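Local coordinates for methylxanthine N3-demethylase NdmB (Pseudomonas putida, PDB 6ICL), which removes the N3-methyl group of theobromine, 3-methylxanthine, caffeine and theophylline as formaldehyde, with O2 and NADH, during bacterial caffeine degradation, at residues T216-G224 / S363-E371; L26-F36 / R343-V354. All blocks are in the same frame, centred on the assembly; numbering follows the deposited sequence.

Interaction 1. Residues T216-G224 / S363-E371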
loop_
_atom_site.group_PDB
_atom_site.type_symbol
_atom_site.label_atom_id
_atom_site.label_comp_id
_atom_site.label_asym_id
_atom_site.label_seq_id
_atom_site.Cartn_x
_atom_site.Cartn_y
_atom_site.Cartn_z
ATOM N N THR A 216 -18.713 44.891 -19.971
ATOM C CA THR A 216 -18.413 46.030 -19.117
ATOM C C THR A 216 -18.734 45.647 -17.678
ATOM O O THR A 216 -19.880 45.317 -17.353
ATOM C CB THR A 216 -19.209 47.256 -19.563
ATOM O OG1 THR A 216 -19.267 48.212 -18.493
ATOM C CG2 THR A 216 -20.620 46.860 -19.989
ATOM N N VAL A 217 -17.720 45.647 -16.821
ATOM C CA VAL A 217 -17.902 45.236 -15.438
ATOM C C VAL A 217 -17.389 46.338 -14.528
ATOM O O VAL A 217 -16.202 46.686 -14.572
ATOM C CB VAL A 217 -17.202 43.905 -15.132
ATOM C CG1 VAL A 217 -15.817 43.882 -15.757
ATOM C CG2 VAL A 217 -17.130 43.701 -13.627
ATOM N N TYR A 218 -18.276 46.883 -13.710
ATOM C CA TYR A 218 -17.880 47.821 -12.680
ATOM C C TYR A 218 -17.573 47.057 -11.404
ATOM O O TYR A 218 -18.353 46.196 -10.982
ATOM C CB TYR A 218 -18.978 48.850 -12.439
ATOM C CG TYR A 218 -19.164 49.788 -13.608
ATOM C CD1 TYR A 218 -18.170 50.700 -13.948
ATOM C CD2 TYR A 218 -20.323 49.763 -14.374
ATOM C CE1 TYR A 218 -18.325 51.565 -15.017
ATOM C CE2 TYR A 218 -20.489 50.629 -15.448
ATOM C CZ TYR A 218 -19.486 51.530 -15.762
ATOM O OH TYR A 218 -19.638 52.396 -16.826
ATOM N N VAL A 219 -16.434 47.365 -10.798
ATOM C CA VAL A 219 -16.003 46.732 -9.564
ATOM C C VAL A 219 -16.039 47.776 -8.465
ATOM O O VAL A 219 -15.298 48.767 -8.520
ATOM C CB VAL A 219 -14.596 46.133 -9.697
ATOM C CG1 VAL A 219 -14.212 45.449 -8.399
ATOM C CG2 VAL A 219 -14.533 45.172 -10.892
ATOM N N ASN A 220 -16.886 47.551 -7.465
ATOM C CA ASN A 220 -16.993 48.433 -6.316
ATOM C C ASN A 220 -16.416 47.783 -5.067
ATOM O O ASN A 220 -16.410 46.555 -4.929
ATOM C CB ASN A 220 -18.450 48.795 -6.034
ATOM C CG ASN A 220 -19.129 49.431 -7.229
ATOM O OD1 ASN A 220 -18.476 50.030 -8.085
ATOM N ND2 ASN A 220 -20.449 49.307 -7.289
ATOM N N ARG A 221 -15.951 48.631 -4.151
ATOM C CA ARG A 221 -15.686 48.268 -2.765
ATOM C C ARG A 221 -16.805 48.852 -1.911
ATOM O O ARG A 221 -16.965 50.077 -1.852
ATOM C CB ARG A 221 -14.335 48.805 -2.300
ATOM C CG ARG A 221 -13.123 48.372 -3.123
ATOM C CD ARG A 221 -11.885 48.841 -2.391
ATOM N NE ARG A 221 -10.636 48.657 -3.120
ATOM C CZ ARG A 221 -9.473 49.099 -2.650
ATOM N NH1 ARG A 221 -9.441 49.740 -1.488
ATOM N NH2 ARG A 221 -8.352 48.906 -3.321
ATOM N N VAL A 222 -17.585 47.987 -1.263
ATOM C CA VAL A 222 -18.750 48.386 -0.483
ATOM C C VAL A 222 -18.731 47.595 0.824
ATOM O O VAL A 222 -18.907 46.369 0.813
ATOM C CB VAL A 222 -20.056 48.135 -1.248
ATOM C CG1 VAL A 222 -21.239 48.529 -0.396
ATOM C CG2 VAL A 222 -20.054 48.865 -2.582
ATOM N N ASP A 223 -18.506 48.283 1.942
ATOM C CA ASP A 223 -18.644 47.698 3.277
ATOM C C ASP A 223 -17.834 46.402 3.429
ATOM O O ASP A 223 -18.353 45.373 3.864
ATOM C CB ASP A 223 -20.124 47.443 3.600
ATOM C CG ASP A 223 -20.987 48.710 3.520
ATOM O OD1 ASP A 223 -20.508 49.782 3.921
ATOM O OD2 ASP A 223 -22.156 48.626 3.075
ATOM N N GLY A 224 -16.553 46.454 3.069
ATOM C CA GLY A 224 -15.691 45.290 3.218
ATOM C C GLY A 224 -15.823 44.227 2.142
ATOM O O GLY A 224 -15.207 43.160 2.269
ATOM N N SER A 363 -8.842 51.258 5.095
ATOM C CA SER A 363 -8.764 50.389 3.928
ATOM C C SER A 363 -9.957 49.433 3.861
ATOM O O SER A 363 -10.564 49.263 2.796
ATOM C CB SER A 363 -7.449 49.623 3.947
ATOM O OG SER A 363 -7.370 48.785 2.806
ATOM N N VAL A 364 -10.322 48.821 4.996
ATOM C CA VAL A 364 -11.462 47.898 5.025
ATOM C C VAL A 364 -12.761 48.638 4.725
ATOM O O VAL A 364 -13.578 48.197 3.905
ATOM C CB VAL A 364 -11.553 47.179 6.389
ATOM C CG1 VAL A 364 -12.842 46.381 6.486
ATOM C CG2 VAL A 364 -10.362 46.273 6.645
ATOM N N LEU A 365 -12.986 49.766 5.410
ATOM C CA LEU A 365 -14.321 50.358 5.486
ATOM C C LEU A 365 -14.621 51.418 4.428
ATOM O O LEU A 365 -15.800 51.736 4.216
ATOM C CB LEU A 365 -14.524 50.969 6.872
ATOM C CG LEU A 365 -14.490 49.960 8.014
ATOM C CD1 LEU A 365 -14.295 50.681 9.341
ATOM C CD2 LEU A 365 -15.783 49.151 8.018
ATOM N N THR A 366 -13.615 51.973 3.759
ATOM C CA THR A 366 -13.862 53.047 2.791
ATOM C C THR A 366 -14.474 52.499 1.506
ATOM O O THR A 366 -13.829 51.731 0.783
ATOM C CB THR A 366 -12.563 53.784 2.464
ATOM O OG1 THR A 366 -12.078 54.457 3.635
ATOM C CG2 THR A 366 -12.788 54.784 1.341
ATOM N N ASN A 367 -15.703 52.912 1.196
ATOM C CA ASN A 367 -16.319 52.469 -0.041
ATOM C C ASN A 367 -15.707 53.197 -1.229
ATOM O O ASN A 367 -15.212 54.319 -1.112
ATOM C CB ASN A 367 -17.826 52.673 0.002
ATOM C CG ASN A 367 -18.481 51.778 1.017
ATOM O OD1 ASN A 367 -17.795 51.097 1.780
ATOM N ND2 ASN A 367 -19.799 51.770 1.042
ATOM N N VAL A 368 -15.692 52.517 -2.369
ATOM C CA VAL A 368 -15.110 53.046 -3.592
ATOM C C VAL A 368 -15.979 52.562 -4.740
ATOM O O VAL A 368 -15.941 51.383 -5.103
ATOM C CB VAL A 368 -13.647 52.601 -3.783
ATOM C CG1 VAL A 368 -13.089 53.155 -5.074
ATOM C CG2 VAL A 368 -12.770 53.033 -2.614
ATOM N N ILE A 369 -16.782 53.458 -5.303
ATOM C CA ILE A 369 -17.695 53.131 -6.389
ATOM C C ILE A 369 -17.050 53.579 -7.688
ATOM O O ILE A 369 -16.633 54.739 -7.808
ATOM C CB ILE A 369 -19.058 53.814 -6.187
ATOM C CG1 ILE A 369 -19.561 53.558 -4.766
ATOM C CG2 ILE A 369 -20.065 53.345 -7.227
ATOM C CD1 ILE A 369 -19.601 52.085 -4.386
ATOM N N GLU A 370 -16.965 52.672 -8.662
ATOM C CA GLU A 370 -16.265 52.983 -9.905
ATOM C C GLU A 370 -17.021 54.083 -10.645
ATOM O O GLU A 370 -18.066 53.821 -11.250
ATOM C CB GLU A 370 -16.104 51.735 -10.772
ATOM C CG GLU A 370 -14.899 51.814 -11.718
ATOM C CD GLU A 370 -14.683 50.565 -12.569
ATOM O OE1 GLU A 370 -14.002 50.666 -13.618
ATOM O OE2 GLU A 370 -15.179 49.482 -12.195
ATOM N N GLU A 371 -16.487 55.307 -10.561
ATOM C CA GLU A 371 -16.977 56.558 -11.178
ATOM C C GLU A 371 -16.502 57.728 -10.312
ATOM O O GLU A 371 -15.450 58.321 -10.562
ATOM C CB GLU A 371 -18.508 56.620 -11.318
ATOM C CG GLU A 371 -18.999 57.147 -12.680
ATOM C CD GLU A 371 -18.790 56.142 -13.810
ATOM O OE1 GLU A 371 -18.819 56.539 -15.001
ATOM O OE2 GLU A 371 -18.593 54.947 -13.500
HETATM O O HOH W 1 -19.200 51.464 -10.189
HETATM O O HOH W 2 -11.373 50.671 0.632
HETATM O O HOH W 3 -15.414 48.570 1.866
#

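Interaction 2. Residues L26-F36 / R343-V354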
loop_
_atom_site.group_PDB
_atom_site.type_symbol
_atom_site.label_atom_id
_atom_site.label_comp_id
_atom_site.label_asym_id
_atom_site.label_seq_id
_atom_site.Cartn_x
_atom_site.Cartn_y
_atom_site.Cartn_z
ATOM N N LEU A 26 3.824 39.362 -4.423
ATOM C CA LEU A 26 3.069 40.601 -4.240
ATOM C C LEU A 26 2.783 40.871 -2.765
ATOM O O LEU A 26 2.964 41.992 -2.276
ATOM C CB LEU A 26 1.760 40.544 -5.026
ATOM C CG LEU A 26 0.823 41.723 -4.759
ATOM C CD1 LEU A 26 1.375 42.969 -5.398
ATOM C CD2 LEU A 26 -0.585 41.462 -5.257
ATOM N N LEU A 27 2.330 39.855 -2.034
ATOM C CA LEU A 27 1.784 40.051 -0.691
ATOM C C LEU A 27 2.783 39.494 0.320
ATOM O O LEU A 27 2.617 38.389 0.837
ATOM C CB LEU A 27 0.411 39.391 -0.571
ATOM C CG LEU A 27 -0.580 39.872 -1.634
ATOM C CD1 LEU A 27 -1.777 38.934 -1.723
ATOM C CD2 LEU A 27 -1.013 41.307 -1.328
ATOM N N GLU A 28 3.797 40.305 0.631
ATOM C CA GLU A 28 4.917 39.864 1.461
ATOM C C GLU A 28 4.504 39.679 2.913
ATOM O O GLU A 28 4.946 38.733 3.571
ATOM C CB GLU A 28 6.039 40.897 1.369
ATOM C CG GLU A 28 7.435 40.368 1.458
ATOM C CD GLU A 28 8.416 41.318 0.798
ATOM O OE1 GLU A 28 7.962 42.353 0.248
ATOM O OE2 GLU A 28 9.629 41.030 0.825
ATOM N N ASP A 29 3.675 40.580 3.432
ATOM C CA ASP A 29 3.310 40.604 4.845
ATOM C C ASP A 29 1.904 40.056 5.011
ATOM O O ASP A 29 0.986 40.489 4.312
ATOM C CB ASP A 29 3.367 42.032 5.399
ATOM C CG ASP A 29 3.356 42.068 6.913
ATOM O OD1 ASP A 29 2.278 41.914 7.525
ATOM O OD2 ASP A 29 4.442 42.243 7.498
ATOM N N LYS A 30 1.729 39.110 5.932
ATOM C CA LYS A 30 0.444 38.439 6.103
ATOM C C LYS A 30 -0.294 38.872 7.359
ATOM O O LYS A 30 -1.345 38.298 7.674
ATOM C CB LYS A 30 0.638 36.918 6.115
ATOM C CG LYS A 30 1.341 36.364 4.886
ATOM C CD LYS A 30 0.529 36.610 3.629
ATOM C CE LYS A 30 1.166 35.868 2.453
ATOM N NZ LYS A 30 0.582 36.278 1.130
ATOM N N THR A 31 0.211 39.876 8.078
ATOM C CA THR A 31 -0.403 40.255 9.349
ATOM C C THR A 31 -1.872 40.602 9.172
ATOM O O THR A 31 -2.689 40.292 10.041
ATOM C CB THR A 31 0.347 41.442 9.969
ATOM O OG1 THR A 31 1.697 41.066 10.226
ATOM C CG2 THR A 31 -0.300 41.883 11.279
ATOM N N TYR A 32 -2.226 41.228 8.040
ATOM C CA TYR A 32 -3.601 41.655 7.811
ATOM C C TYR A 32 -4.588 40.504 7.915
ATOM O O TYR A 32 -5.723 40.697 8.378
ATOM C CB TYR A 32 -3.733 42.331 6.438
ATOM C CG TYR A 32 -3.566 41.492 5.162
ATOM C CD1 TYR A 32 -2.337 40.943 4.796
ATOM C CD2 TYR A 32 -4.635 41.330 4.277
ATOM C CE1 TYR A 32 -2.193 40.228 3.589
ATOM C CE2 TYR A 32 -4.502 40.621 3.075
ATOM C CZ TYR A 32 -3.289 40.076 2.737
ATOM O OH TYR A 32 -3.179 39.387 1.539
ATOM N N LEU A 33 -4.188 39.313 7.469
ATOM C CA LEU A 33 -5.114 38.190 7.428
ATOM C C LEU A 33 -5.584 37.807 8.821
ATOM O O LEU A 33 -6.691 37.282 8.963
ATOM C CB LEU A 33 -4.459 36.993 6.727
ATOM C CG LEU A 33 -4.068 37.190 5.254
ATOM C CD1 LEU A 33 -3.312 35.966 4.687
ATOM C CD2 LEU A 33 -5.285 37.480 4.429
ATOM N N ARG A 34 -4.795 38.098 9.851
ATOM C CA ARG A 34 -5.209 37.772 11.211
ATOM C C ARG A 34 -6.464 38.512 11.665
ATOM O O ARG A 34 -7.135 38.037 12.584
ATOM C CB ARG A 34 -4.066 38.063 12.170
ATOM C CG ARG A 34 -2.825 37.272 11.827
ATOM C CD ARG A 34 -1.731 37.557 12.821
ATOM N NE ARG A 34 -2.119 37.171 14.174
ATOM C CZ ARG A 34 -1.860 35.981 14.700
ATOM N NH1 ARG A 34 -1.218 35.075 13.975
ATOM N NH2 ARG A 34 -2.238 35.695 15.945
ATOM N N HIS A 35 -6.816 39.638 11.035
ATOM C CA HIS A 35 -7.922 40.488 11.488
ATOM C C HIS A 35 -9.259 40.133 10.856
ATOM O O HIS A 35 -10.281 40.746 11.205
ATOM C CB HIS A 35 -7.602 41.962 11.202
ATOM C CG HIS A 35 -6.446 42.483 11.997
ATOM N ND1 HIS A 35 -5.151 42.470 11.526
ATOM C CD2 HIS A 35 -6.389 43.005 13.247
ATOM C CE1 HIS A 35 -4.347 42.965 12.449
ATOM N NE2 HIS A 35 -5.074 43.296 13.502
ATOM N N PHE A 36 -9.282 39.171 9.942
ATOM C CA PHE A 36 -10.516 38.743 9.304
ATOM C C PHE A 36 -11.023 37.435 9.907
ATOM O O PHE A 36 -10.269 36.658 10.503
ATOM C CB PHE A 36 -10.301 38.583 7.799
ATOM C CG PHE A 36 -9.983 39.871 7.100
ATOM C CD1 PHE A 36 -8.673 40.338 7.037
ATOM C CD2 PHE A 36 -10.996 40.613 6.488
ATOM C CE1 PHE A 36 -8.369 41.554 6.362
ATOM C CE2 PHE A 36 -10.715 41.811 5.817
ATOM C CZ PHE A 36 -9.391 42.283 5.759
ATOM N N ARG A 343 -6.214 41.897 -6.189
ATOM C CA ARG A 343 -4.814 42.049 -5.804
ATOM C C ARG A 343 -4.525 43.441 -5.241
ATOM O O ARG A 343 -3.798 43.576 -4.248
ATOM C CB ARG A 343 -3.926 41.754 -7.009
ATOM C CG ARG A 343 -4.089 40.338 -7.498
ATOM C CD ARG A 343 -3.233 40.024 -8.673
ATOM N NE ARG A 343 -3.382 38.616 -8.994
ATOM C CZ ARG A 343 -2.427 37.845 -9.491
ATOM N NH1 ARG A 343 -1.230 38.347 -9.732
ATOM N NH2 ARG A 343 -2.662 36.563 -9.730
ATOM N N LYS A 344 -5.098 44.485 -5.849
ATOM C CA LYS A 344 -4.901 45.846 -5.345
ATOM C C LYS A 344 -5.354 45.968 -3.904
ATOM O O LYS A 344 -4.634 46.502 -3.054
ATOM C CB LYS A 344 -5.673 46.853 -6.201
ATOM C CG LYS A 344 -5.053 47.186 -7.543
ATOM C CD LYS A 344 -5.632 48.521 -8.067
ATOM C CE LYS A 344 -5.190 48.842 -9.509
ATOM N NZ LYS A 344 -3.721 49.076 -9.657
ATOM N N TRP A 345 -6.564 45.490 -3.610
ATOM C CA TRP A 345 -7.080 45.667 -2.263
ATOM C C TRP A 345 -6.343 44.781 -1.272
ATOM O O TRP A 345 -6.103 45.203 -0.137
ATOM C CB TRP A 345 -8.584 45.407 -2.234
ATOM C CG TRP A 345 -9.277 46.024 -1.068
ATOM C CD1 TRP A 345 -8.707 46.767 -0.069
ATOM C CD2 TRP A 345 -10.674 45.964 -0.776
ATOM N NE1 TRP A 345 -9.666 47.155 0.835
ATOM C CE2 TRP A 345 -10.881 46.682 0.421
ATOM C CE3 TRP A 345 -11.769 45.359 -1.401
ATOM C CZ2 TRP A 345 -12.132 46.816 1.001
ATOM C CZ3 TRP A 345 -13.023 45.505 -0.824
ATOM C CH2 TRP A 345 -13.192 46.236 0.359
ATOM N N HIS A 346 -5.927 43.578 -1.688
ATOM C CA HIS A 346 -5.111 42.746 -0.807
ATOM C C HIS A 346 -3.805 43.455 -0.453
ATOM O O HIS A 346 -3.407 43.493 0.713
ATOM C CB HIS A 346 -4.837 41.383 -1.456
ATOM C CG HIS A 346 -5.729 40.289 -0.960
ATOM N ND1 HIS A 346 -5.361 39.444 0.069
ATOM C CD2 HIS A 346 -6.978 39.912 -1.333
ATOM C CE1 HIS A 346 -6.343 38.588 0.302
ATOM N NE2 HIS A 346 -7.335 38.850 -0.535
ATOM N N LYS A 347 -3.137 44.047 -1.452
ATOM C CA LYS A 347 -1.867 44.729 -1.191
ATOM C C LYS A 347 -2.058 45.911 -0.257
ATOM O O LYS A 347 -1.251 46.135 0.651
ATOM C CB LYS A 347 -1.237 45.209 -2.503
ATOM C CG LYS A 347 0.160 45.813 -2.329
ATOM C CD LYS A 347 1.106 44.762 -1.761
ATOM C CE LYS A 347 2.541 45.248 -1.643
ATOM N NZ LYS A 347 3.368 44.297 -0.819
ATOM N N GLU A 348 -3.123 46.679 -0.473
ATOM C CA GLU A 348 -3.391 47.837 0.365
ATOM C C GLU A 348 -3.710 47.414 1.795
ATOM O O GLU A 348 -3.224 48.023 2.759
ATOM C CB GLU A 348 -4.540 48.633 -0.252
ATOM C CG GLU A 348 -5.087 49.767 0.597
ATOM C CD GLU A 348 -6.297 50.412 -0.050
ATOM O OE1 GLU A 348 -6.353 50.465 -1.309
ATOM O OE2 GLU A 348 -7.201 50.838 0.703
ATOM N N LEU A 349 -4.521 46.357 1.947
ATOM C CA LEU A 349 -4.824 45.812 3.268
ATOM C C LEU A 349 -3.569 45.308 3.959
ATOM O O LEU A 349 -3.374 45.541 5.158
ATOM C CB LEU A 349 -5.843 44.683 3.144
ATOM C CG LEU A 349 -7.227 45.135 2.724
ATOM C CD1 LEU A 349 -8.010 43.954 2.154
ATOM C CD2 LEU A 349 -7.959 45.753 3.904
ATOM N N SER A 350 -2.707 44.615 3.221
ATOM C CA SER A 350 -1.460 44.127 3.800
ATOM C C SER A 350 -0.608 45.274 4.337
ATOM O O SER A 350 -0.001 45.165 5.411
ATOM C CB SER A 350 -0.692 43.338 2.740
ATOM O OG SER A 350 0.613 43.023 3.174
ATOM N N LEU A 351 -0.543 46.382 3.596
ATOM C CA LEU A 351 0.256 47.520 4.046
ATOM C C LEU A 351 -0.441 48.267 5.169
ATOM O O LEU A 351 0.207 48.668 6.141
ATOM C CB LEU A 351 0.536 48.459 2.877
ATOM C CG LEU A 351 1.334 47.842 1.741
ATOM C CD1 LEU A 351 1.216 48.695 0.489
ATOM C CD2 LEU A 351 2.763 47.720 2.184
ATOM N N SER A 352 -1.766 48.442 5.063
ATOM C CA SER A 352 -2.503 49.195 6.077
ATOM C C SER A 352 -2.385 48.546 7.445
ATOM O O SER A 352 -2.293 49.239 8.469
ATOM C CB SER A 352 -3.973 49.313 5.692
ATOM O OG SER A 352 -4.129 50.006 4.478
ATOM N N ALA A 353 -2.402 47.215 7.487
ATOM C CA ALA A 353 -2.352 46.536 8.773
ATOM C C ALA A 353 -1.010 46.760 9.441
ATOM O O ALA A 353 -0.937 46.921 10.661
ATOM C CB ALA A 353 -2.629 45.042 8.596
ATOM N N VAL A 354 0.064 46.781 8.652
ATOM C CA VAL A 354 1.372 47.100 9.204
ATOM C C VAL A 354 1.408 48.532 9.729
ATOM O O VAL A 354 2.120 48.828 10.694
ATOM C CB VAL A 354 2.447 46.857 8.137
ATOM C CG1 VAL A 354 3.825 47.097 8.702
ATOM C CG2 VAL A 354 2.329 45.442 7.602
HETATM O O HOH W 4 -0.009 43.028 6.907
HETATM O O HOH W 5 2.785 43.265 1.668
#

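Interaction 1. Residues T216-G224 / S363-E371
Glu-370 reaches across to Tyr-218 and Val-219. Glu-370 CB lies 3.8 Å from the carbonyl O of Val-219 and also comes up to CD1 of Tyr-218. CG passes the same ring carbon, and CD then stands in the plane of the Tyr-218 ring at its edge, with the carboxylate turned 80° to the ring. OE1 stays near Tyr-218 CD1, whereas Glu-370 OE2 passes Tyr-218 CA at 3.2 Å. With CG anti to the backbone N (chi1 -154°) and the rest of the chain extended, Glu-370 OE2 ends 2.8 Å from the amide N of Val-219, which meets it nearly along the C-O direction. Lys-337 makes a salt bridge to this same oxygen.

Asn-220 answers from strand 219-222: its OD1 takes the amide N of Glu-370 at 3.1 Å, from above the carbonyl plane, and receives a water that also donates to the Glu-370 O. Next to it, Arg-221 and Val-368 form an antiparallel, hydrogen-bonded pair, N to O and O to N. Strand 219-222 is an outermost strand, within this chain, of the large antiparallel sheet in the C-terminal part, and the tail leaving helix 357-365 runs along this edge, adding one bridge rather than a full strand.

Ile-369 lays its CD1 against CG2 of Val-222 (3.7 Å) on the side where Asn-220 also lies. Arg-221 goes elsewhere: its extended chain carries the guanidinium to a cation-pi contact with Trp-345 and a salt bridge with Glu-348, while NH1 gives a bond to a water that donates to the O atoms of Ser-363 and Thr-366. At the hairpin turn, the amide N of Asp-223 points almost straight (177°) at OD1 of Asn-367, 2.9 Å away, approaching from above the amide plane.

Interaction 2. Residues L26-F36 / R343-V354
Tyr-32 plugs a hollow on helix 337-355 walled by His-346, Leu-349, Ser-350 and Ala-353. Its CB rests on the Ala-353 CB at 3.6 Å, and chi1 of 68°, which sets CG between the backbone N and the carbonyl carbon, lays the ring along the helix. One ring face takes Ser-350, whose CB makes a CH-pi contact 3.9 Å from the centroid; Leu-33 CD2 lies over the opposite face, toward the rim, and Leu-349 CB comes up to Tyr-32 CD2. At the far end the Tyr-32 OH meets the edge of the His-346 ring in its plane, hydrogen-bonded to ND1 at 2.6 Å. With an alanine in place of Tyr-32, the His-346 ND1 would probably lose its hydroxyl mate and a gap would open between Leu-33 and Ser-350.

Further along, Leu-27 is a second bump. Leu-27 CD2 presses on the helix backbone, 3.5 Å from the Lys-347 N, while CD1 lies against the His-346 CB. Leu-26 straddles the next ridge, CD2 on the Arg-343 CB and CD1 near the Lys-347 CD. Lys-347 bends at chi2 and brings NZ to the Leu-26 O at 2.8 Å, nearly in line with the carbonyl (171°). Val-354 CG2 packs on the carboxylate of Asp-29, whose OD1 closes an Asx turn to the Thr-31 N.

Ser-350 OG bonds to the Asp-29 O, and one water links Asp-29 OD1, the Tyr-32 N and the Ser-350 O. Helix side chains thus take two carbonyls of 26-36 and the Tyr-32 hydroxyl, so polar bonds pin what is otherwise a largely apolar fit.

In the fold
Helix 337-355 joins the two contacts, whose centres lie about 17 Å apart: one flank of it receives 26-36, while Trp-345 and Glu-348 turn to interaction 1. There the Ser-363 OG lies 2.9 Å from OE2 of Glu-348, and the Ser-363 O 3.0 Å from NE1 of Trp-345, both probable hydrogen bonds. Leu-349 serves both contacts, packing on Ser-363 as well as on Tyr-32. Thus the segment before strand 37-42 and the C-terminal tail are held to the same helix. Both contacts lie away from the iron site and the [2Fe-2S] cluster; only the side chain of Arg-343 nears the like-charged Arg-85 of the second subunit, which lines that subunit's cluster pocket.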